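Local coordinates for tryptophan halogenase superfamily (Brevundimonas sp. BAL3, PDB 6FRL), which works as a flavin-dependent halogenase that prefers bromination over chlorination, with its substrates probably being aromatic compounds, at residues 469-472 and 473-477; 296-300 and 301-305; 356-359 and 360-364; 397-400 and 401-405. One frame throughout, in Å; residues are numbered along the deposited sequence.

Overall arrangement
All four contacts join side chains a few residues apart, yet their chemistry follows their place in the fold. Contacts 1 and 2 are surface sites at the N-terminal ends of helices 473-492 and 300-307, where an aspartate and a serine respectively accept from backbone N-H groups of the first turn. Contacts 3 and 4 are buried and rest on helices 354-367 and 376-402, consecutive in the chain; their nearest atoms are about 7 Å apart. Contact 3 is mid-helix, with regular backbone bonds and two isoleucines side by side, whereas contact 4 is a helix end closed by paired leucines and an asparagine amide. Contact 1, the outermost, also borders the second subunit.

Contact 1 (469-472 and 473-477); sequences DAMD and PAYLA
Asp-472 and Tyr-475 come together at the start of helix 473-492, where the aspartate holds the N-cap position and Pro-473 opens the first turn. Followed outward, the aspartate first sets its CB 4.0 Å from Tyr-475 CB. CG then stands anti to the amide nitrogen of its own residue (chi1 -175°), which carries the carboxylate forward over the first residues of the helix. Of the two oxygens, OD1 rests beside the proline ring, 3.5 Å from Pro-473 CD. OD2 accepts a weak capping bond from Tyr-475 N at 3.3 Å, with Ala-474 CB close alongside. The aspartate's main chain is used too: its O receives Leu-476 N at 2.9 Å in a nearly straight bond (171°).

A second link completes the helix start. Met-471, its chain bent at both chi2 and chi3, brings CE to within 3.4 Å of Leu-476 CD1, the pairing of a hydrophobic staple. Met-471 CE also lies in the plane of the Tyr-475 ring, at its edge, 3.8 Å from Tyr-475 CD1. Leu-476 continues onto Lys-122 and Gln-123 of helix 116-125, while Asp-469 bridges to Arg-10 of the second subunit. A carboxylate at this end of a helix is likely to be favoured by the helix dipole, even where the capping bond to Tyr-475 N is weak.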
loop_
_atom_site.group_PDB
_atom_site.type_symbol
_atom_site.label_atom_id
_atom_site.label_comp_id
_atom_site.label_asym_id
_atom_site.label_seq_id
_atom_site.Cartn_x
_atom_site.Cartn_y
_atom_site.Cartn_z
ATOM N N ASP B 469 14.720 -23.784 4.915
ATOM C CA ASP B 469 15.664 -24.918 5.165
ATOM C C ASP B 469 15.011 -26.162 5.801
ATOM O O ASP B 469 15.643 -27.201 5.874
ATOM C CB ASP B 469 16.833 -24.467 6.028
ATOM C CG ASP B 469 17.707 -23.424 5.335
ATOM O OD1 ASP B 469 18.079 -23.595 4.157
ATOM O OD2 ASP B 469 18.046 -22.419 5.989
ATOM N N ALA B 470 13.760 -26.050 6.256
ATOM C CA ALA B 470 12.894 -27.202 6.597
ATOM C C ALA B 470 12.603 -28.173 5.411
ATOM O O ALA B 470 12.262 -29.343 5.620
ATOM C CB ALA B 470 11.572 -26.706 7.201
ATOM N N MET B 471 12.711 -27.684 4.180
ATOM C CA MET B 471 12.418 -28.458 2.964
ATOM C C MET B 471 13.610 -29.339 2.531
ATOM O O MET B 471 14.781 -28.972 2.702
ATOM C CB MET B 471 12.013 -27.485 1.839
ATOM C CG MET B 471 11.263 -28.074 0.654
ATOM S SD MET B 471 10.067 -26.888 -0.058
ATOM C CE MET B 471 10.358 -27.065 -1.818
ATOM N N ASP B 472 13.300 -30.511 1.977
ATOM C CA ASP B 472 14.321 -31.481 1.575
ATOM C C ASP B 472 14.992 -31.043 0.241
ATOM O O ASP B 472 14.282 -30.762 -0.717
ATOM C CB ASP B 472 13.643 -32.860 1.428
ATOM C CG ASP B 472 14.625 -33.986 1.115
ATOM O OD1 ASP B 472 15.445 -34.305 2.004
ATOM O OD2 ASP B 472 14.554 -34.541 -0.012
ATOM N N PRO B 473 16.346 -31.014 0.164
ATOM C CA PRO B 473 17.038 -30.553 -1.067
ATOM C C PRO B 473 16.737 -31.339 -2.346
ATOM O O PRO B 473 16.761 -30.759 -3.438
ATOM C CB PRO B 473 18.540 -30.660 -0.714
ATOM C CG PRO B 473 18.609 -31.671 0.379
ATOM C CD PRO B 473 17.320 -31.506 1.161
ATOM N N ALA B 474 16.470 -32.638 -2.216
ATOM C CA ALA B 474 16.016 -33.454 -3.344
ATOM C C ALA B 474 14.587 -33.093 -3.747
ATOM O O ALA B 474 14.315 -32.944 -4.948
ATOM C CB ALA B 474 16.130 -34.937 -3.031
ATOM N N TYR B 475 13.684 -32.921 -2.772
ATOM C CA TYR B 475 12.296 -32.519 -3.088
ATOM C C TYR B 475 12.194 -31.128 -3.734
ATOM O O TYR B 475 11.427 -30.920 -4.655
ATOM C CB TYR B 475 11.406 -32.557 -1.848
ATOM C CG TYR B 475 9.998 -32.116 -2.161
ATOM C CD1 TYR B 475 9.672 -30.767 -2.270
ATOM C CD2 TYR B 475 8.980 -33.050 -2.362
ATOM C CE1 TYR B 475 8.370 -30.354 -2.562
ATOM C CE2 TYR B 475 7.677 -32.645 -2.649
ATOM C CZ TYR B 475 7.386 -31.299 -2.758
ATOM O OH TYR B 475 6.108 -30.912 -3.051
ATOM N N LEU B 476 12.938 -30.180 -3.189
ATOM C CA LEU B 476 13.005 -28.820 -3.700
ATOM C C LEU B 476 13.499 -28.822 -5.138
ATOM O O LEU B 476 12.823 -28.256 -6.017
ATOM C CB LEU B 476 13.937 -27.973 -2.808
ATOM C CG LEU B 476 14.321 -26.522 -3.139
ATOM C CD1 LEU B 476 13.102 -25.622 -3.235
ATOM C CD2 LEU B 476 15.363 -26.035 -2.134
ATOM N N ALA B 477 14.634 -29.494 -5.367
ATOM C CA ALA B 477 15.295 -29.552 -6.683
ATOM C C ALA B 477 14.374 -29.964 -7.830
ATOM O O ALA B 477 14.525 -29.461 -8.955
ATOM C CB ALA B 477 16.495 -30.486 -6.645
#

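Contact 2 (296-300 and 301-305); sequences AHLSD and DQALA
Ser-299 and Gln-302 form a capping box at the start of helix 300-307, each side chain taking up the backbone N-H of the other. Ser-299 sits at the N-cap with OG held between its own N and carbonyl carbon (chi1 62°), and from there OG accepts from Gln-302 N at 3.1 Å. In return Gln-302 OE1 receives Ser-299 N at 3.2 Å; the N-H points almost straight at the oxygen (167°), though the donor stands well above the amide's carbonyl plane. This is the tight part of the contact, for the hydroxyl also presses against the glutamine chain, 3.1 Å from Gln-302 CG. With an alanine here the hydroxyl acceptor is gone, and Gln-302 N-H would probably be left without its capping partner, reducing the box to the bond from glutamine OE1.

Leu-298 closes the inner side more gently: CD2 touches Gln-302 CB at 3.5 Å, while CD1 reaches only to 4.4 Å from Ala-303 CB. Both residues also lean on Phe-293 of strand 286-293, and Ala-303 shares Tyr-252 of strand 250-257 with Asp-300 and Leu-304, joining the helix to the seven-stranded sheet. The solvent side is looser. His-297 turns its ring away from the helix and bonds through ND1 to Ser-294, and Asp-301 is exposed, whereas the neighbouring Asp-300 is drawn to Arg-321. One turn on, Leu-304 N donates to Asp-300 O, with Leu-304 CG 3.3 Å from that same oxygen.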
loop_
_atom_site.group_PDB
_atom_site.type_symbol
_atom_site.label_atom_id
_atom_site.label_comp_id
_atom_site.label_asym_id
_atom_site.label_seq_id
_atom_site.Cartn_x
_atom_site.Cartn_y
_atom_site.Cartn_z
ATOM N N ALA B 296 31.094 15.383 -19.238
ATOM C CA ALA B 296 32.366 15.442 -18.519
ATOM C C ALA B 296 33.326 14.254 -18.767
ATOM O O ALA B 296 34.508 14.355 -18.426
ATOM C CB ALA B 296 32.113 15.648 -17.032
ATOM N N HIS B 297 32.833 13.150 -19.336
ATOM C CA HIS B 297 33.673 12.010 -19.760
ATOM C C HIS B 297 33.700 11.796 -21.272
ATOM O O HIS B 297 34.503 11.008 -21.765
ATOM C CB HIS B 297 33.155 10.704 -19.138
ATOM C CG HIS B 297 33.172 10.685 -17.644
ATOM N ND1 HIS B 297 32.300 11.428 -16.876
ATOM C CD2 HIS B 297 33.917 9.958 -16.778
ATOM C CE1 HIS B 297 32.542 11.197 -15.595
ATOM N NE2 HIS B 297 33.522 10.312 -15.509
ATOM N N LEU B 298 32.790 12.431 -22.004
ATOM C CA LEU B 298 32.709 12.253 -23.451
ATOM C C LEU B 298 32.487 13.587 -24.179
ATOM O O LEU B 298 31.632 14.395 -23.814
ATOM C CB LEU B 298 31.580 11.286 -23.837
ATOM C CG LEU B 298 31.699 9.759 -23.753
ATOM C CD1 LEU B 298 30.362 9.141 -24.185
ATOM C CD2 LEU B 298 32.825 9.192 -24.583
ATOM N N SER B 299 33.270 13.781 -25.233
ATOM C CA SER B 299 32.992 14.789 -26.237
ATOM C C SER B 299 31.771 14.372 -27.058
ATOM O O SER B 299 31.328 13.207 -27.019
ATOM C CB SER B 299 34.189 14.913 -27.176
ATOM O OG SER B 299 34.411 13.676 -27.854
ATOM N N ASP B 300 31.255 15.323 -27.830
ATOM C CA ASP B 300 30.163 15.044 -28.754
ATOM C C ASP B 300 30.550 14.021 -29.836
ATOM O O ASP B 300 29.767 13.103 -30.102
ATOM C CB ASP B 300 29.625 16.348 -29.359
ATOM C CG ASP B 300 28.807 17.160 -28.367
ATOM O OD1 ASP B 300 28.636 16.754 -27.198
ATOM O OD2 ASP B 300 28.315 18.221 -28.759
ATOM N N ASP B 301 31.744 14.143 -30.425
ATOM C CA ASP B 301 32.192 13.167 -31.443
ATOM C C ASP B 301 32.429 11.766 -30.871
ATOM O O ASP B 301 32.159 10.773 -31.561
ATOM C CB ASP B 301 33.460 13.646 -32.186
ATOM C CG ASP B 301 33.239 14.931 -32.973
ATOM O OD1 ASP B 301 32.111 15.185 -33.461
ATOM O OD2 ASP B 301 34.221 15.685 -33.097
ATOM N N GLN B 302 32.932 11.684 -29.632
ATOM C CA GLN B 302 33.109 10.380 -28.945
ATOM C C GLN B 302 31.748 9.684 -28.703
ATOM O O GLN B 302 31.607 8.459 -28.909
ATOM C CB GLN B 302 33.919 10.528 -27.636
ATOM C CG GLN B 302 35.432 10.786 -27.819
ATOM C CD GLN B 302 36.153 11.296 -26.557
ATOM O OE1 GLN B 302 35.538 11.583 -25.532
ATOM N NE2 GLN B 302 37.459 11.416 -26.639
ATOM N N ALA B 303 30.751 10.486 -28.313
ATOM C CA ALA B 303 29.375 10.022 -28.142
ATOM C C ALA B 303 28.778 9.463 -29.422
ATOM O O ALA B 303 28.145 8.420 -29.415
ATOM C CB ALA B 303 28.499 11.154 -27.617
ATOM N N LEU B 304 28.952 10.174 -30.523
ATOM C CA LEU B 304 28.411 9.726 -31.810
ATOM C C LEU B 304 29.153 8.487 -32.325
ATOM O O LEU B 304 28.551 7.644 -33.014
ATOM C CB LEU B 304 28.453 10.866 -32.829
ATOM C CG LEU B 304 27.668 12.149 -32.471
ATOM C CD1 LEU B 304 27.805 13.246 -33.515
ATOM C CD2 LEU B 304 26.199 11.851 -32.244
ATOM N N ALA B 305 30.440 8.367 -31.967
ATOM C CA ALA B 305 31.253 7.175 -32.275
ATOM C C ALA B 305 30.760 5.894 -31.584
ATOM O O ALA B 305 30.947 4.789 -32.103
ATOM C CB ALA B 305 32.722 7.427 -31.927
#

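Contact 3 (356-359 and 360-364); sequences ALIE and TGIER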
loop_
_atom_site.group_PDB
_atom_site.type_symbol
_atom_site.label_atom_id
_atom_site.label_comp_id
_atom_site.label_asym_id
_atom_site.label_seq_id
_atom_site.Cartn_x
_atom_site.Cartn_y
_atom_site.Cartn_z
ATOM N N ALA B 356 4.486 7.162 -18.108
ATOM C CA ALA B 356 3.939 6.698 -16.844
ATOM C C ALA B 356 3.704 7.818 -15.817
ATOM O O ALA B 356 2.731 7.790 -15.071
ATOM C CB ALA B 356 4.856 5.633 -16.270
ATOM N N LEU B 357 4.611 8.786 -15.773
ATOM C CA LEU B 357 4.510 9.930 -14.853
ATOM C C LEU B 357 3.404 10.927 -15.236
ATOM O O LEU B 357 2.804 11.592 -14.351
ATOM C CB LEU B 357 5.862 10.610 -14.690
ATOM C CG LEU B 357 6.935 9.772 -13.919
ATOM C CD1 LEU B 357 8.333 10.188 -14.302
ATOM C CD2 LEU B 357 6.778 9.829 -12.391
ATOM N N ILE B 358 3.112 11.013 -16.537
ATOM C CA ILE B 358 1.928 11.730 -17.058
ATOM C C ILE B 358 0.665 11.027 -16.609
ATOM O O ILE B 358 -0.239 11.672 -16.079
ATOM C CB ILE B 358 1.972 11.862 -18.599
ATOM C CG1 ILE B 358 3.090 12.853 -18.989
ATOM C CG2 ILE B 358 0.632 12.322 -19.170
ATOM C CD1 ILE B 358 3.656 12.641 -20.370
ATOM N N GLU B 359 0.613 9.709 -16.779
ATOM C CA GLU B 359 -0.554 8.920 -16.350
ATOM C C GLU B 359 -0.877 9.072 -14.841
ATOM O O GLU B 359 -2.022 9.212 -14.456
ATOM C CB GLU B 359 -0.343 7.422 -16.618
ATOM C CG GLU B 359 -0.147 6.963 -18.047
ATOM C CD GLU B 359 0.191 5.475 -18.112
ATOM O OE1 GLU B 359 -0.703 4.646 -17.754
ATOM O OE2 GLU B 359 1.344 5.146 -18.499
ATOM N N THR B 360 0.147 8.981 -13.995
ATOM C CA THR B 360 -0.032 9.076 -12.561
ATOM C C THR B 360 -0.475 10.494 -12.202
ATOM O O THR B 360 -1.304 10.676 -11.300
ATOM C CB THR B 360 1.236 8.698 -11.772
ATOM O OG1 THR B 360 2.345 9.489 -12.221
ATOM C CG2 THR B 360 1.570 7.202 -11.912
ATOM N N GLY B 361 0.069 11.486 -12.916
ATOM C CA GLY B 361 -0.316 12.889 -12.694
ATOM C C GLY B 361 -1.778 13.126 -12.984
ATOM O O GLY B 361 -2.467 13.771 -12.198
ATOM N N ILE B 362 -2.247 12.557 -14.097
ATOM C CA ILE B 362 -3.642 12.651 -14.504
ATOM C C ILE B 362 -4.576 11.941 -13.545
ATOM O O ILE B 362 -5.618 12.476 -13.210
ATOM C CB ILE B 362 -3.846 12.133 -15.939
ATOM C CG1 ILE B 362 -3.234 13.123 -16.929
ATOM C CG2 ILE B 362 -5.326 11.953 -16.268
ATOM C CD1 ILE B 362 -2.787 12.471 -18.225
ATOM N N GLU B 363 -4.236 10.730 -13.129
ATOM C CA GLU B 363 -5.088 9.985 -12.173
ATOM C C GLU B 363 -5.226 10.804 -10.889
ATOM O O GLU B 363 -6.341 10.966 -10.363
ATOM C CB GLU B 363 -4.541 8.568 -11.884
ATOM C CG GLU B 363 -5.359 7.706 -10.868
ATOM C CD GLU B 363 -6.935 7.786 -10.937
ATOM O OE1 GLU B 363 -7.566 7.321 -11.931
ATOM O OE2 GLU B 363 -7.569 8.342 -9.978
ATOM N N ARG B 364 -4.114 11.370 -10.440
ATOM C CA ARG B 364 -4.068 12.168 -9.222
ATOM C C ARG B 364 -4.917 13.466 -9.338
ATOM O O ARG B 364 -5.636 13.815 -8.396
ATOM C CB ARG B 364 -2.604 12.441 -8.879
ATOM C CG ARG B 364 -2.326 12.999 -7.516
ATOM C CD ARG B 364 -0.811 13.079 -7.289
ATOM N NE ARG B 364 -0.248 11.739 -7.071
ATOM C CZ ARG B 364 0.673 11.127 -7.816
ATOM N NH1 ARG B 364 1.244 11.717 -8.867
ATOM N NH2 ARG B 364 1.062 9.892 -7.466
#
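Glu-359 O and Glu-363 N make the straightest backbone bond of this run, 3.0 Å long at 165°, and Ala-356 O with Thr-360 N and Ile-358 O with Ile-362 N repeat it. The bond from Gly-361 N to Leu-357 O differs: its donor stands 42° out of the carbonyl plane. Near the same carbonyl, Thr-360 OG1 lies 3.0 Å from Leu-357 O, a place it reaches because chi1 (55°) tucks the hydroxyl back against its own main chain. The hydroxyl is hydrogen-bonded with Glu-389 of helix 376-402, which in turn forms a salt bridge with Arg-364, one face of whose guanidinium has Thr-360 O above it, toward the rim.

The pattern is that of a regular alpha helix, 354-367, laid between helix 376-402 and helix 20-33; the latter begins within a glycine-rich GxGxxG pattern, consistent with a Rossmann-type dinucleotide-binding fold.

Packing dominates toward helix 20-33. Ile-358 and Ile-362, one turn apart, lie side by side and point the same way, with Ile-358 CG2 3.6 Å from Ile-362 CD1. Ile-362 CD1 also packs 3.4 Å from Ile-358 O. Met-25 meets Ile-358, and Thr-26 and Ala-29 meet Ile-362. Glu-359 runs out extended to Ile-62 and Phe-65 of helix 61-68, where its OE1 has a weak hydrogen bond with Thr-61.

Contact 4 (397-400 and 401-405); sequences IILH and YKLNR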
loop_
_atom_site.group_PDB
_atom_site.type_symbol
_atom_site.label_atom_id
_atom_site.label_comp_id
_atom_site.label_asym_id
_atom_site.label_seq_id
_atom_site.Cartn_x
_atom_site.Cartn_y
_atom_site.Cartn_z
ATOM N N ILE B 397 16.143 4.162 -10.447
ATOM C CA ILE B 397 17.115 4.469 -11.522
ATOM C C ILE B 397 18.570 4.464 -10.987
ATOM O O ILE B 397 19.447 3.833 -11.556
ATOM C CB ILE B 397 16.776 5.798 -12.253
ATOM C CG1 ILE B 397 15.488 5.594 -13.070
ATOM C CG2 ILE B 397 17.922 6.225 -13.169
ATOM C CD1 ILE B 397 14.801 6.857 -13.523
ATOM N N ILE B 398 18.796 5.153 -9.876
ATOM C CA ILE B 398 20.101 5.181 -9.222
ATOM C C ILE B 398 20.704 3.768 -9.011
ATOM O O ILE B 398 21.883 3.526 -9.344
ATOM C CB ILE B 398 20.005 5.924 -7.864
ATOM C CG1 ILE B 398 19.840 7.420 -8.118
ATOM C CG2 ILE B 398 21.262 5.674 -7.016
ATOM C CD1 ILE B 398 19.436 8.213 -6.902
ATOM N N LEU B 399 19.890 2.854 -8.472
ATOM C CA LEU B 399 20.318 1.483 -8.185
ATOM C C LEU B 399 21.041 0.823 -9.346
ATOM O O LEU B 399 22.018 0.093 -9.111
ATOM C CB LEU B 399 19.127 0.589 -7.747
ATOM C CG LEU B 399 19.489 -0.814 -7.249
ATOM C CD1 LEU B 399 20.315 -0.751 -5.979
ATOM C CD2 LEU B 399 18.273 -1.671 -7.030
ATOM N N HIS B 400 20.559 1.055 -10.572
ATOM C CA HIS B 400 21.120 0.431 -11.774
ATOM C C HIS B 400 22.628 0.821 -11.936
ATOM O O HIS B 400 23.502 -0.014 -12.277
ATOM C CB HIS B 400 20.347 0.846 -13.031
ATOM C CG HIS B 400 18.938 0.320 -13.138
ATOM N ND1 HIS B 400 17.911 0.747 -12.321
ATOM C CD2 HIS B 400 18.364 -0.523 -14.049
ATOM C CE1 HIS B 400 16.777 0.171 -12.697
ATOM N NE2 HIS B 400 17.024 -0.604 -13.742
ATOM N N TYR B 401 22.924 2.085 -11.682
ATOM C CA TYR B 401 24.300 2.573 -11.758
ATOM C C TYR B 401 25.128 2.095 -10.553
ATOM O O TYR B 401 26.258 1.644 -10.704
ATOM C CB TYR B 401 24.329 4.114 -11.790
ATOM C CG TYR B 401 23.793 4.756 -13.049
ATOM C CD1 TYR B 401 24.546 4.748 -14.236
ATOM C CD2 TYR B 401 22.551 5.414 -13.066
ATOM C CE1 TYR B 401 24.057 5.341 -15.397
ATOM C CE2 TYR B 401 22.072 6.020 -14.224
ATOM C CZ TYR B 401 22.828 5.981 -15.380
ATOM O OH TYR B 401 22.403 6.596 -16.531
ATOM N N LYS B 402 24.540 2.220 -9.362
ATOM C CA LYS B 402 25.186 1.849 -8.103
ATOM C C LYS B 402 25.729 0.422 -8.055
ATOM O O LYS B 402 26.759 0.204 -7.418
ATOM C CB LYS B 402 24.216 2.069 -6.951
ATOM C CG LYS B 402 24.792 1.788 -5.556
ATOM C CD LYS B 402 26.071 2.569 -5.294
ATOM C CE LYS B 402 26.408 2.693 -3.825
ATOM N NZ LYS B 402 27.758 3.307 -3.636
ATOM N N LEU B 403 25.049 -0.526 -8.714
ATOM C CA LEU B 403 25.404 -1.954 -8.668
ATOM C C LEU B 403 26.166 -2.491 -9.898
ATOM O O LEU B 403 26.427 -3.716 -10.021
ATOM C CB LEU B 403 24.131 -2.785 -8.492
ATOM C CG LEU B 403 23.237 -2.466 -7.292
ATOM C CD1 LEU B 403 22.062 -3.417 -7.274
ATOM C CD2 LEU B 403 24.022 -2.583 -5.998
ATOM N N ASN B 404 26.550 -1.600 -10.801
ATOM C CA ASN B 404 27.252 -2.034 -12.001
ATOM C C ASN B 404 28.577 -2.732 -11.613
ATOM O O ASN B 404 29.136 -2.449 -10.559
ATOM C CB ASN B 404 27.446 -0.859 -12.960
ATOM C CG ASN B 404 28.753 -0.138 -12.740
ATOM O OD1 ASN B 404 29.791 -0.575 -13.247
ATOM N ND2 ASN B 404 28.712 0.987 -12.025
ATOM N N ARG B 405 29.035 -3.650 -12.451
ATOM C CA ARG B 405 30.298 -4.376 -12.246
ATOM C C ARG B 405 31.336 -4.151 -13.398
ATOM O O ARG B 405 32.203 -4.986 -13.670
ATOM C CB ARG B 405 30.007 -5.875 -12.062
ATOM C CG ARG B 405 29.310 -6.237 -10.767
ATOM C CD ARG B 405 29.623 -7.708 -10.442
ATOM N NE ARG B 405 28.782 -8.270 -9.375
ATOM C CZ ARG B 405 29.204 -8.901 -8.270
ATOM N NH1 ARG B 405 30.506 -9.094 -8.023
ATOM N NH2 ARG B 405 28.316 -9.348 -7.387
#
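Leu-399 and Leu-403 pack together at the C-terminal end of the long alpha helix 376-402, where Leu-403 is the first residue to leave helical backbone angles. Among the main-chain bonds, Lys-402 N meets Ile-398 O at 3.0 Å in a nearly straight line (172°), while Leu-403 N still reaches Leu-399 O, less directly, at 141°. Ile-398 O has a second, weak donor in Tyr-401 N.

Apolar contact is carried by the two leucines. With CG opposite the backbone N across its first torsion (chi1 -172°), Leu-399 sends CD1 down the helix to lie 3.4 Å from Leu-403 CD1, the two side chains meeting at a slant. Leu-424 and Ile-428 of helix 422-434 and Trp-450 and Ile-453 of helix 447-456 surround Leu-399. An alanine at this position would probably open a gap among these helices and leave the Leu-403 methyl without its neighbour. More loosely, Tyr-401 CE2 passes Ile-397 CG2 at 4.3 Å, and the tyrosine ring has Ile-398 O at its edge.

Polar side-chain ends are hydrogen-bonded to other parts of the chain: Tyr-401 OH with Glu-348, His-400 NE2 with Glu-351, and Lys-402 NZ with the carbonyls of Arg-416 and Met-418. Past the helix end, Tyr-401 O accepts from both the backbone N and the side-chain ND2 of Asn-404, the ND2 bond being 2.9 Å long and lying in the carbonyl plane.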